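Local coordinates for ABC transporter, substrate binding protein (Agrobacterium tumefaciens, PDB 3C9H) that probably captures a solute in the periplasm and hands it to the membrane components of an ABC transporter, and binds a magnesium ion in the crystal, at residues T133-A137 with A312-Q316; F187-D191 with Y232-G236; P254-V260 with Q322-V326. All blocks are in the same frame, centred on the assembly; numbering follows the deposited sequence.

Contact 1: residues T133-A137 with A312-Q316; sequences TFEPA and ANTMQ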
ATOM      1  N   THR A 133      -1.909   8.816  -2.355  1.00 21.38           N
ATOM      2  CA  THR A 133      -0.808   8.811  -1.412  1.00 21.30           C
ATOM      3  C   THR A 133       0.481   8.546  -2.190  1.00 22.11           C
ATOM      4  O   THR A 133       0.442   8.197  -3.367  1.00 22.75           O
ATOM      5  CB  THR A 133      -0.961   7.674  -0.373  1.00 21.32           C
ATOM      6  OG1 THR A 133      -0.774   6.395  -1.018  1.00 20.26           O
ATOM      7  CG2 THR A 133      -2.341   7.733   0.327  1.00 19.54           C
ATOM      8  N   PHE A 134       1.609   8.655  -1.502  1.00 22.60           N
ATOM      9  CA  PHE A 134       2.935   8.422  -2.110  1.00 23.18           C
ATOM     10  C   PHE A 134       3.776   7.714  -1.023  1.00 23.77           C
ATOM     11  O   PHE A 134       4.335   8.365  -0.149  1.00 24.79           O
ATOM     12  CB  PHE A 134       3.490   9.804  -2.517  1.00 24.32           C
ATOM     13  CG  PHE A 134       4.644   9.776  -3.486  1.00 24.18           C
ATOM     14  CD1 PHE A 134       4.432   9.546  -4.843  1.00 27.62           C
ATOM     15  CD2 PHE A 134       5.934  10.030  -3.044  1.00 26.27           C
ATOM     16  CE1 PHE A 134       5.509   9.546  -5.750  1.00 27.64           C
ATOM     17  CE2 PHE A 134       7.015  10.030  -3.932  1.00 26.43           C
ATOM     18  CZ  PHE A 134       6.799   9.788  -5.286  1.00 26.18           C
ATOM     19  N   GLU A 135       3.803   6.378  -1.052  1.00 22.97           N
ATOM     20  CA  GLU A 135       4.348   5.538   0.060  1.00 22.70           C
ATOM     21  C   GLU A 135       5.448   4.563  -0.388  1.00 22.47           C
ATOM     22  O   GLU A 135       5.230   3.785  -1.291  1.00 22.80           O
ATOM     23  CB  GLU A 135       3.203   4.738   0.708  1.00 22.17           C
ATOM     24  CG  GLU A 135       2.214   5.624   1.482  1.00 22.88           C
ATOM     25  CD  GLU A 135       0.971   4.858   1.889  1.00 22.58           C
ATOM     26  OE1 GLU A 135       1.075   4.030   2.820  1.00 22.93           O
ATOM     27  OE2 GLU A 135      -0.087   5.042   1.245  1.00 22.77           O
ATOM     28  N   PRO A 136       6.647   4.631   0.224  1.00 22.91           N
ATOM     29  CA  PRO A 136       7.761   3.786  -0.202  1.00 22.65           C
ATOM     30  C   PRO A 136       7.781   2.395   0.438  1.00 22.74           C
ATOM     31  O   PRO A 136       7.234   2.211   1.528  1.00 23.64           O
ATOM     32  CB  PRO A 136       8.982   4.574   0.247  1.00 23.82           C
ATOM     33  CG  PRO A 136       8.535   5.219   1.542  1.00 24.02           C
ATOM     34  CD  PRO A 136       7.053   5.581   1.270  1.00 23.85           C
ATOM     35  N   ALA A 137       8.371   1.442  -0.279  1.00 22.05           N
ATOM     36  CA  ALA A 137       8.682   0.102   0.222  1.00 22.70           C
ATOM     37  C   ALA A 137      10.099   0.133   0.774  1.00 23.60           C
ATOM     38  O   ALA A 137      11.081   0.365   0.013  1.00 25.04           O
ATOM     39  CB  ALA A 137       8.614  -0.886  -0.877  1.00 21.94           C
ATOM     40  N   ALA A 312       4.563  14.148  -1.946  1.00 26.98           N
ATOM     41  CA  ALA A 312       5.233  13.608  -3.128  1.00 27.60           C
ATOM     42  C   ALA A 312       6.219  14.618  -3.740  1.00 27.64           C
ATOM     43  O   ALA A 312       7.338  14.247  -4.092  1.00 25.95           O
ATOM     44  CB  ALA A 312       4.227  13.143  -4.174  1.00 26.92           C
ATOM     45  N   ASN A 313       5.821  15.888  -3.840  1.00 29.18           N
ATOM     46  CA  ASN A 313       6.717  16.941  -4.372  1.00 29.89           C
ATOM     47  C   ASN A 313       8.057  17.014  -3.630  1.00 30.29           C
ATOM     48  O   ASN A 313       9.125  16.940  -4.250  1.00 29.39           O
ATOM     49  CB  ASN A 313       6.018  18.319  -4.345  1.00 30.27           C
ATOM     50  CG  ASN A 313       6.817  19.402  -5.073  1.00 32.34           C
ATOM     51  OD1 ASN A 313       7.242  19.208  -6.228  1.00 40.24           O
ATOM     52  ND2 ASN A 313       7.004  20.565  -4.417  1.00 35.21           N
ATOM     53  N   THR A 314       8.000  17.130  -2.307  1.00 31.28           N
ATOM     54  CA  THR A 314       9.208  17.269  -1.503  1.00 32.33           C
ATOM     55  C   THR A 314      10.055  15.996  -1.514  1.00 33.53           C
ATOM     56  O   THR A 314      11.289  16.076  -1.616  1.00 32.47           O
ATOM     57  CB  THR A 314       8.877  17.669  -0.063  1.00 32.38           C
ATOM     58  OG1 THR A 314       8.147  18.895  -0.087  1.00 31.54           O
ATOM     59  CG2 THR A 314      10.164  17.826   0.793  1.00 31.47           C
ATOM     60  N   MET A 315       9.397  14.835  -1.420  1.00 34.26           N
ATOM     61  CA  MET A 315      10.090  13.551  -1.491  1.00 36.28           C
ATOM     62  C   MET A 315      10.854  13.382  -2.802  1.00 36.85           C
ATOM     63  O   MET A 315      12.025  12.963  -2.807  1.00 35.66           O
ATOM     64  CB  MET A 315       9.098  12.398  -1.317  1.00 36.47           C
ATOM     65  CG  MET A 315       8.710  12.195   0.113  1.00 37.72           C
ATOM     66  SD  MET A 315       7.442  10.924   0.357  1.00 40.41           S
ATOM     67  CE  MET A 315       8.304   9.419  -0.249  1.00 39.82           C
ATOM     68  N   GLN A 316      10.210  13.743  -3.907  1.00 37.58           N
ATOM     69  CA  GLN A 316      10.878  13.695  -5.194  1.00 39.52           C
ATOM     70  C   GLN A 316      12.017  14.718  -5.247  1.00 39.95           C
ATOM     71  O   GLN A 316      13.086  14.431  -5.794  1.00 39.73           O
ATOM     72  CB  GLN A 316       9.873  13.902  -6.329  1.00 39.49           C
ATOM     73  CG  GLN A 316       8.872  12.757  -6.387  1.00 41.42           C
ATOM     74  CD  GLN A 316       8.085  12.706  -7.681  1.00 42.82           C
ATOM     75  OE1 GLN A 316       7.361  13.647  -8.022  1.00 45.70           O
ATOM     76  NE2 GLN A 316       8.214  11.589  -8.407  1.00 45.07           N
TER
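F134 and A312 mark the nearest approach of the two backbones, with their CA atoms 5.8 Å apart. The chain at 133-137 leaves a loop and enters strand 135-142 at E135, while 312-316 is the first part of helix 312-319, held by the bond from Q316 N to A312 O. The two segments meet through side chains, chiefly those facing the F134 ring. That ring stands off the strand because its CG lies opposite the backbone N (chi1 -164°), which sends it to the helix. The methyl group of A312 sits over one ring face, its CB 3.7 Å from the F134 centroid and 20° off the normal, the geometry of a CH-pi contact. The helix packs against the loop leading into strand 135-142, in a fold of the PBP clan of solute-binding proteins, where V260 and L323 also touch F134. A Met-aromatic contact comes from the side: M315 SD lies 5.2 Å from the F134 centroid at 88° to the normal, so the sulfur is at the edge. A bend at its last torsion turns the M315 methyl back along the rim, placing its CE 3.7 Å from F134 CD2. The same CE reaches the P136 ring, 4.3 Å from P136 CD. Across the far end of F134 runs the Q316 chain, roughly perpendicular to it, with Q316 CG 3.8 Å from F134 CZ.

Contact 2: residues F187-D191 with Y232-G236; sequences FMSRD and YNILG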
ATOM      1  N   PHE A 187       5.034  -4.659  -5.522  1.00 22.00           N
ATOM      2  CA  PHE A 187       6.401  -4.288  -5.231  1.00 22.27           C
ATOM      3  C   PHE A 187       7.362  -5.257  -5.946  1.00 23.21           C
ATOM      4  O   PHE A 187       8.350  -4.816  -6.519  1.00 23.37           O
ATOM      5  CB  PHE A 187       6.701  -4.263  -3.721  1.00 21.20           C
ATOM      6  CG  PHE A 187       6.022  -3.137  -2.933  1.00 20.48           C
ATOM      7  CD1 PHE A 187       5.739  -1.883  -3.508  1.00 20.25           C
ATOM      8  CD2 PHE A 187       5.761  -3.316  -1.579  1.00 21.42           C
ATOM      9  CE1 PHE A 187       5.144  -0.866  -2.744  1.00 22.14           C
ATOM     10  CE2 PHE A 187       5.181  -2.311  -0.803  1.00 19.51           C
ATOM     11  CZ  PHE A 187       4.872  -1.083  -1.386  1.00 21.07           C
ATOM     12  N   MET A 188       7.094  -6.560  -5.893  1.00 24.67           N
ATOM     13  CA  MET A 188       7.953  -7.537  -6.596  1.00 25.08           C
ATOM     14  C   MET A 188       7.967  -7.266  -8.099  1.00 25.71           C
ATOM     15  O   MET A 188       9.017  -7.306  -8.742  1.00 25.81           O
ATOM     16  CB  MET A 188       7.496  -8.976  -6.327  1.00 25.79           C
ATOM     17  CG  MET A 188       8.266 -10.085  -7.118  1.00 27.91           C
ATOM     18  SD  MET A 188       9.987 -10.192  -6.621  1.00 37.20           S
ATOM     19  CE  MET A 188      10.051  -9.415  -4.977  1.00 34.24           C
ATOM     20  N   SER A 189       6.815  -6.959  -8.673  1.00 26.15           N
ATOM     21  CA  SER A 189       6.757  -6.735 -10.122  1.00 26.51           C
ATOM     22  C   SER A 189       7.564  -5.474 -10.509  1.00 27.13           C
ATOM     23  O   SER A 189       8.239  -5.449 -11.564  1.00 26.82           O
ATOM     24  CB  SER A 189       5.306  -6.708 -10.617  1.00 26.44           C
ATOM     25  OG  SER A 189       4.669  -5.464 -10.351  1.00 28.98           O
ATOM     26  N   ARG A 190       7.564  -4.469  -9.622  1.00 26.87           N
ATOM     27  CA  ARG A 190       8.372  -3.277  -9.828  1.00 27.98           C
ATOM     28  C   ARG A 190       9.875  -3.530  -9.604  1.00 28.35           C
ATOM     29  O   ARG A 190      10.700  -3.008 -10.344  1.00 27.41           O
ATOM     30  CB  ARG A 190       7.892  -2.126  -8.945  1.00 27.93           C
ATOM     31  CG  ARG A 190       6.419  -1.764  -9.089  1.00 30.17           C
ATOM     32  CD  ARG A 190       6.010  -1.522 -10.529  1.00 35.94           C
ATOM     33  NE  ARG A 190       6.467  -0.226 -11.022  1.00 38.17           N
ATOM     34  CZ  ARG A 190       6.304   0.193 -12.279  1.00 42.01           C
ATOM     35  NH1 ARG A 190       5.707  -0.591 -13.181  1.00 42.84           N
ATOM     36  NH2 ARG A 190       6.732   1.404 -12.641  1.00 41.05           N
ATOM     37  N   ASP A 191      10.218  -4.296  -8.567  1.00 29.43           N
ATOM     38  CA  ASP A 191      11.606  -4.719  -8.342  1.00 30.68           C
ATOM     39  C   ASP A 191      12.187  -5.385  -9.610  1.00 31.97           C
ATOM     40  O   ASP A 191      13.288  -5.080 -10.039  1.00 30.56           O
ATOM     41  CB  ASP A 191      11.679  -5.724  -7.192  1.00 30.50           C
ATOM     42  CG  ASP A 191      11.625  -5.084  -5.823  1.00 30.44           C
ATOM     43  OD1 ASP A 191      11.886  -3.867  -5.692  1.00 30.70           O
ATOM     44  OD2 ASP A 191      11.354  -5.824  -4.853  1.00 30.62           O
ATOM     45  N   TYR A 232      11.798  -6.866   4.504  1.00 22.56           N
ATOM     46  CA  TYR A 232      12.064  -6.380   3.163  1.00 22.66           C
ATOM     47  C   TYR A 232      10.748  -5.985   2.467  1.00 21.84           C
ATOM     48  O   TYR A 232       9.782  -6.737   2.520  1.00 20.94           O
ATOM     49  CB  TYR A 232      12.793  -7.462   2.340  1.00 23.86           C
ATOM     50  CG  TYR A 232      12.999  -7.076   0.908  1.00 24.20           C
ATOM     51  CD1 TYR A 232      14.015  -6.204   0.555  1.00 26.88           C
ATOM     52  CD2 TYR A 232      12.177  -7.570  -0.103  1.00 25.90           C
ATOM     53  CE1 TYR A 232      14.195  -5.807  -0.762  1.00 26.89           C
ATOM     54  CE2 TYR A 232      12.355  -7.181  -1.438  1.00 25.74           C
ATOM     55  CZ  TYR A 232      13.358  -6.301  -1.755  1.00 26.10           C
ATOM     56  OH  TYR A 232      13.565  -5.912  -3.062  1.00 27.28           O
ATOM     57  N   ASN A 233      10.744  -4.833   1.800  1.00 21.40           N
ATOM     58  CA  ASN A 233       9.564  -4.308   1.078  1.00 21.61           C
ATOM     59  C   ASN A 233       8.361  -4.018   1.956  1.00 21.08           C
ATOM     60  O   ASN A 233       7.213  -4.271   1.576  1.00 21.33           O
ATOM     61  CB  ASN A 233       9.151  -5.252  -0.054  1.00 22.59           C
ATOM     62  CG  ASN A 233       9.850  -4.954  -1.366  1.00 23.49           C
ATOM     63  OD1 ASN A 233       9.525  -5.561  -2.410  1.00 27.78           O
ATOM     64  ND2 ASN A 233      10.787  -4.026  -1.341  1.00 20.63           N
ATOM     65  N   ILE A 234       8.622  -3.426   3.111  1.00 20.58           N
ATOM     66  CA  ILE A 234       7.598  -3.123   4.082  1.00 20.74           C
ATOM     67  C   ILE A 234       7.089  -1.715   3.784  1.00 20.90           C
ATOM     68  O   ILE A 234       7.852  -0.872   3.324  1.00 19.82           O
ATOM     69  CB  ILE A 234       8.167  -3.235   5.543  1.00 21.61           C
ATOM     70  CG1 ILE A 234       8.802  -4.623   5.724  1.00 22.13           C
ATOM     71  CG2 ILE A 234       7.068  -2.971   6.602  1.00 20.67           C
ATOM     72  CD1 ILE A 234       7.876  -5.792   5.365  1.00 23.36           C
ATOM     73  N   LEU A 235       5.803  -1.467   4.052  1.00 21.20           N
ATOM     74  CA  LEU A 235       5.239  -0.143   3.888  1.00 21.49           C
ATOM     75  C   LEU A 235       5.893   0.862   4.848  1.00 21.55           C
ATOM     76  O   LEU A 235       5.818   0.718   6.062  1.00 21.27           O
ATOM     77  CB  LEU A 235       3.712  -0.175   4.030  1.00 21.79           C
ATOM     78  CG  LEU A 235       2.911  -0.890   2.918  1.00 22.82           C
ATOM     79  CD1 LEU A 235       1.413  -0.830   3.238  1.00 24.26           C
ATOM     80  CD2 LEU A 235       3.212  -0.310   1.507  1.00 23.72           C
ATOM     81  N   GLY A 236       6.515   1.892   4.287  1.00 21.17           N
ATOM     82  CA  GLY A 236       7.255   2.877   5.079  1.00 21.18           C
ATOM     83  C   GLY A 236       6.360   3.678   5.999  1.00 21.65           C
ATOM     84  O   GLY A 236       6.762   4.053   7.077  1.00 21.68           O
TER
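The polar part of this contact centres on the D191 carboxylate, which receives the hydroxyl of Y232: the OH donates to D191 OD2 at 2.8 Å. The two side chains arrive from opposite directions, with carboxylate and ring planes 42° apart. The hydroxyl meets OD2 from above the carboxylate plane, 56° out of it. Y232 reaches this far because its CG lies opposite the backbone N (chi1 175°), which carries its hydroxyl to D191. Both ends of the bond have further partners. R155 donates through NE to Y232 OH, and Y257 OH binds the other carboxylate oxygen, D191 OD1. R155 also forms a long, weak ion pair with D191 OD1, which may help to keep D191 ionised.

The N233 amide occupies the space between D191 and F187. N233 and I234 both face V138 on the neighbouring strand, a G1 beta bulge within strand 230-235. The corner at Y232 and N233 coincides with it. The N233 carbonyl oxygen is buried here with no partner in the model, and F187 CD2 lies 3.6 Å from N233 O.

Apolar packing is carried by F187, one helical turn before D191 and linked to it by the backbone bond from D191 N to F187 O. L235 meets the ring at its edge, in the ring plane, with CD2 3.4 Å from F187 CZ. The two side chains cross at about a right angle. V259 and M261 of strand 258-268 also touch F187, while L235 stands at the N-cap position of helix 236-245, its side chain about 4 Å from a bound citrate, probably from the crystallisation liquor.

Contact 3: residues P254-V260 with Q322-V326; sequences PKDYTVV and QLRPV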
ATOM      1  N   PRO A 254      15.853   2.125   0.937  1.00 31.19           N
ATOM      2  CA  PRO A 254      16.981   1.611   0.167  1.00 31.13           C
ATOM      3  C   PRO A 254      17.635   2.653  -0.752  1.00 30.99           C
ATOM      4  O   PRO A 254      16.945   3.372  -1.497  1.00 29.93           O
ATOM      5  CB  PRO A 254      16.352   0.482  -0.644  1.00 30.95           C
ATOM      6  CG  PRO A 254      15.208   0.050   0.179  1.00 31.57           C
ATOM      7  CD  PRO A 254      14.655   1.294   0.754  1.00 31.66           C
ATOM      8  N   LYS A 255      18.962   2.691  -0.717  1.00 30.81           N
ATOM      9  CA  LYS A 255      19.728   3.716  -1.419  1.00 31.45           C
ATOM     10  C   LYS A 255      19.990   3.399  -2.877  1.00 30.94           C
ATOM     11  O   LYS A 255      20.204   4.321  -3.659  1.00 32.20           O
ATOM     12  CB  LYS A 255      21.052   3.968  -0.700  1.00 32.25           C
ATOM     13  CG  LYS A 255      20.895   4.586   0.677  1.00 32.82           C
ATOM     14  CD  LYS A 255      22.233   4.601   1.352  1.00 33.92           C
ATOM     15  CE  LYS A 255      22.205   5.201   2.750  1.00 35.38           C
ATOM     16  NZ  LYS A 255      23.577   5.046   3.354  1.00 37.51           N
ATOM     17  N   ASP A 256      20.003   2.112  -3.237  1.00 30.27           N
ATOM     18  CA  ASP A 256      20.070   1.693  -4.651  1.00 29.41           C
ATOM     19  C   ASP A 256      18.797   2.115  -5.434  1.00 28.97           C
ATOM     20  O   ASP A 256      18.878   2.761  -6.470  1.00 29.23           O
ATOM     21  CB  ASP A 256      20.382   0.190  -4.799  1.00 29.69           C
ATOM     22  CG  ASP A 256      19.503  -0.719  -3.918  1.00 30.89           C
ATOM     23  OD1 ASP A 256      18.761  -0.236  -3.038  1.00 31.74           O
ATOM     24  OD2 ASP A 256      19.588  -1.951  -4.093  1.00 32.94           O
ATOM     25  N   TYR A 257      17.622   1.780  -4.926  1.00 27.33           N
ATOM     26  CA  TYR A 257      16.391   2.374  -5.439  1.00 26.81           C
ATOM     27  C   TYR A 257      15.274   2.118  -4.433  1.00 26.05           C
ATOM     28  O   TYR A 257      15.343   1.169  -3.642  1.00 24.30           O
ATOM     29  CB  TYR A 257      16.006   1.803  -6.813  1.00 26.93           C
ATOM     30  CG  TYR A 257      15.645   0.340  -6.782  1.00 27.16           C
ATOM     31  CD1 TYR A 257      14.349  -0.080  -6.515  1.00 26.95           C
ATOM     32  CD2 TYR A 257      16.609  -0.632  -7.024  1.00 27.03           C
ATOM     33  CE1 TYR A 257      14.033  -1.443  -6.472  1.00 27.15           C
ATOM     34  CE2 TYR A 257      16.300  -1.958  -6.998  1.00 27.52           C
ATOM     35  CZ  TYR A 257      15.021  -2.372  -6.733  1.00 28.32           C
ATOM     36  OH  TYR A 257      14.764  -3.735  -6.721  1.00 28.60           O
ATOM     37  N   THR A 258      14.249   2.958  -4.473  1.00 24.98           N
ATOM     38  CA  THR A 258      13.116   2.798  -3.571  1.00 24.98           C
ATOM     39  C   THR A 258      11.837   2.810  -4.404  1.00 24.32           C
ATOM     40  O   THR A 258      11.512   3.816  -5.035  1.00 24.53           O
ATOM     41  CB  THR A 258      13.038   3.902  -2.451  1.00 25.01           C
ATOM     42  OG1 THR A 258      14.164   3.814  -1.563  1.00 27.75           O
ATOM     43  CG2 THR A 258      11.781   3.717  -1.596  1.00 24.42           C
ATOM     44  N   VAL A 259      11.137   1.682  -4.431  1.00 23.16           N
ATOM     45  CA  VAL A 259       9.850   1.613  -5.089  1.00 22.68           C
ATOM     46  C   VAL A 259       8.812   2.398  -4.281  1.00 22.46           C
ATOM     47  O   VAL A 259       8.805   2.350  -3.041  1.00 21.24           O
ATOM     48  CB  VAL A 259       9.396   0.169  -5.304  1.00 22.63           C
ATOM     49  CG1 VAL A 259       7.944   0.170  -5.854  1.00 22.91           C
ATOM     50  CG2 VAL A 259      10.368  -0.563  -6.280  1.00 21.38           C
ATOM     51  N   VAL A 260       7.954   3.141  -4.991  1.00 22.15           N
ATOM     52  CA  VAL A 260       6.909   3.948  -4.356  1.00 22.56           C
ATOM     53  C   VAL A 260       5.544   3.573  -4.941  1.00 23.30           C
ATOM     54  O   VAL A 260       5.346   3.500  -6.184  1.00 24.50           O
ATOM     55  CB  VAL A 260       7.153   5.451  -4.509  1.00 22.34           C
ATOM     56  CG1 VAL A 260       6.022   6.276  -3.841  1.00 23.64           C
ATOM     57  CG2 VAL A 260       8.480   5.810  -3.917  1.00 24.10           C
ATOM     58  N   GLN A 322      16.407   8.053  -6.940  1.00 37.05           N
ATOM     59  CA  GLN A 322      16.327   6.909  -6.014  1.00 36.57           C
ATOM     60  C   GLN A 322      14.898   6.338  -6.025  1.00 35.39           C
ATOM     61  O   GLN A 322      14.713   5.117  -5.995  1.00 34.02           O
ATOM     62  CB  GLN A 322      16.699   7.353  -4.600  1.00 36.50           C
ATOM     63  CG  GLN A 322      16.655   6.270  -3.495  1.00 37.42           C
ATOM     64  CD  GLN A 322      16.752   6.882  -2.078  1.00 38.64           C
ATOM     65  OE1 GLN A 322      16.591   6.192  -1.058  1.00 41.13           O
ATOM     66  NE2 GLN A 322      17.014   8.190  -2.020  1.00 40.50           N
ATOM     67  N   LEU A 323      13.902   7.231  -6.094  1.00 34.49           N
ATOM     68  CA  LEU A 323      12.478   6.845  -6.043  1.00 34.65           C
ATOM     69  C   LEU A 323      11.984   6.297  -7.371  1.00 34.69           C
ATOM     70  O   LEU A 323      12.277   6.858  -8.434  1.00 33.53           O
ATOM     71  CB  LEU A 323      11.596   8.036  -5.662  1.00 34.31           C
ATOM     72  CG  LEU A 323      11.924   8.767  -4.365  1.00 33.72           C
ATOM     73  CD1 LEU A 323      10.826   9.751  -4.007  1.00 34.09           C
ATOM     74  CD2 LEU A 323      12.182   7.803  -3.217  1.00 32.81           C
ATOM     75  N   ARG A 324      11.218   5.208  -7.300  1.00 34.94           N
ATOM     76  CA  ARG A 324      10.654   4.559  -8.471  1.00 35.70           C
ATOM     77  C   ARG A 324       9.124   4.438  -8.304  1.00 35.93           C
ATOM     78  O   ARG A 324       8.618   3.360  -7.983  1.00 34.58           O
ATOM     79  CB  ARG A 324      11.300   3.182  -8.690  1.00 36.20           C
ATOM     80  CG  ARG A 324      12.835   3.189  -8.767  1.00 37.99           C
ATOM     81  CD  ARG A 324      13.329   4.131  -9.880  1.00 42.49           C
ATOM     82  NE  ARG A 324      14.629   3.723 -10.415  1.00 44.70           N
ATOM     83  CZ  ARG A 324      15.796   3.885  -9.794  1.00 47.93           C
ATOM     84  NH1 ARG A 324      15.848   4.462  -8.608  1.00 51.19           N
ATOM     85  NH2 ARG A 324      16.922   3.471 -10.356  1.00 48.18           N
ATOM     86  N   PRO A 325       8.391   5.558  -8.509  1.00 36.95           N
ATOM     87  CA  PRO A 325       6.922   5.520  -8.405  1.00 37.62           C
ATOM     88  C   PRO A 325       6.269   4.879  -9.607  1.00 38.48           C
ATOM     89  O   PRO A 325       6.920   4.679 -10.630  1.00 37.27           O
ATOM     90  CB  PRO A 325       6.514   6.991  -8.302  1.00 37.46           C
ATOM     91  CG  PRO A 325       7.670   7.768  -8.892  1.00 37.91           C
ATOM     92  CD  PRO A 325       8.897   6.905  -8.838  1.00 37.14           C
ATOM     93  N   VAL A 326       4.974   4.581  -9.462  1.00 40.00           N
ATOM     94  CA  VAL A 326       4.177   3.903 -10.485  1.00 40.86           C
ATOM     95  C   VAL A 326       3.071   4.878 -10.975  1.00 42.12           C
ATOM     96  O   VAL A 326       2.276   5.378 -10.169  1.00 41.18           O
ATOM     97  CB  VAL A 326       3.530   2.610  -9.904  1.00 40.66           C
ATOM     98  CG1 VAL A 326       2.954   1.757 -11.004  1.00 39.96           C
ATOM     99  CG2 VAL A 326       4.557   1.798  -9.054  1.00 40.42           C
TER
HETATM  100  O   HOH W   1       3.187   5.760  -7.459  1.00 31.89           O
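R324 sets CG opposite the carbonyl carbon and bends at chi2 (-57°), so that its guanidinium group lies beside Y257, whose CB sits over one face of it, 3.6 Å from R324 CZ. Y257 itself holds CG between the backbone N and the carbonyl carbon, and its ring also makes a cation-pi contact with R155. These side chains flank a parallel beta ladder, in which strand 323-325 pairs with the start of strand 258-268 in this solute-binding fold. The short strand axes approach to 4.3 Å, their N-to-C directions 28° apart. T258 pairs with L323 and V259 with R324. Three backbone bonds alternate along the ladder: T258 N to Q322 O at 2.7 Å, R324 N to T258 O at 2.7 Å, and V260 N to R324 O at 3.1 Å. The last is nearly straight at the hydrogen (167°), yet V260 N stands well above the carbonyl plane of R324. On the face shared by T258, L323 and V260, V260 CG2 lies 4.2 Å from L323 CB. T258 also secures the preceding loop, since its OG1 donates to P254 O at 2.8 Å, in the carbonyl plane and on a lone pair. Beyond the ladder, a water accepts a bond from V326 N at 2.9 Å and donates only weakly to V260 O.

Overall arrangement
The three contacts adjoin around strands 135-142, 230-235 and 258-268. Contacts 1 and 3, with centres 10 Å apart, are joined by the probable bond from A137 N to V259 O at 2.9 Å and by helix 312-319 leading into strand 323-325. Contacts 1 and 2, about 14 Å apart between centres, meet where G236 N probably bonds to P136 O at 2.9 Å. Contacts 2 and 3 lie about 9 Å apart between centres; D191 OD1 and Y257 OH approach to 3.1 Å, and R190 NE packs 3.4 Å from V326 CG2. Only contact 2 nears the magnesium site of S41 and D43: the side chain of L235 is about 6 Å from the ion.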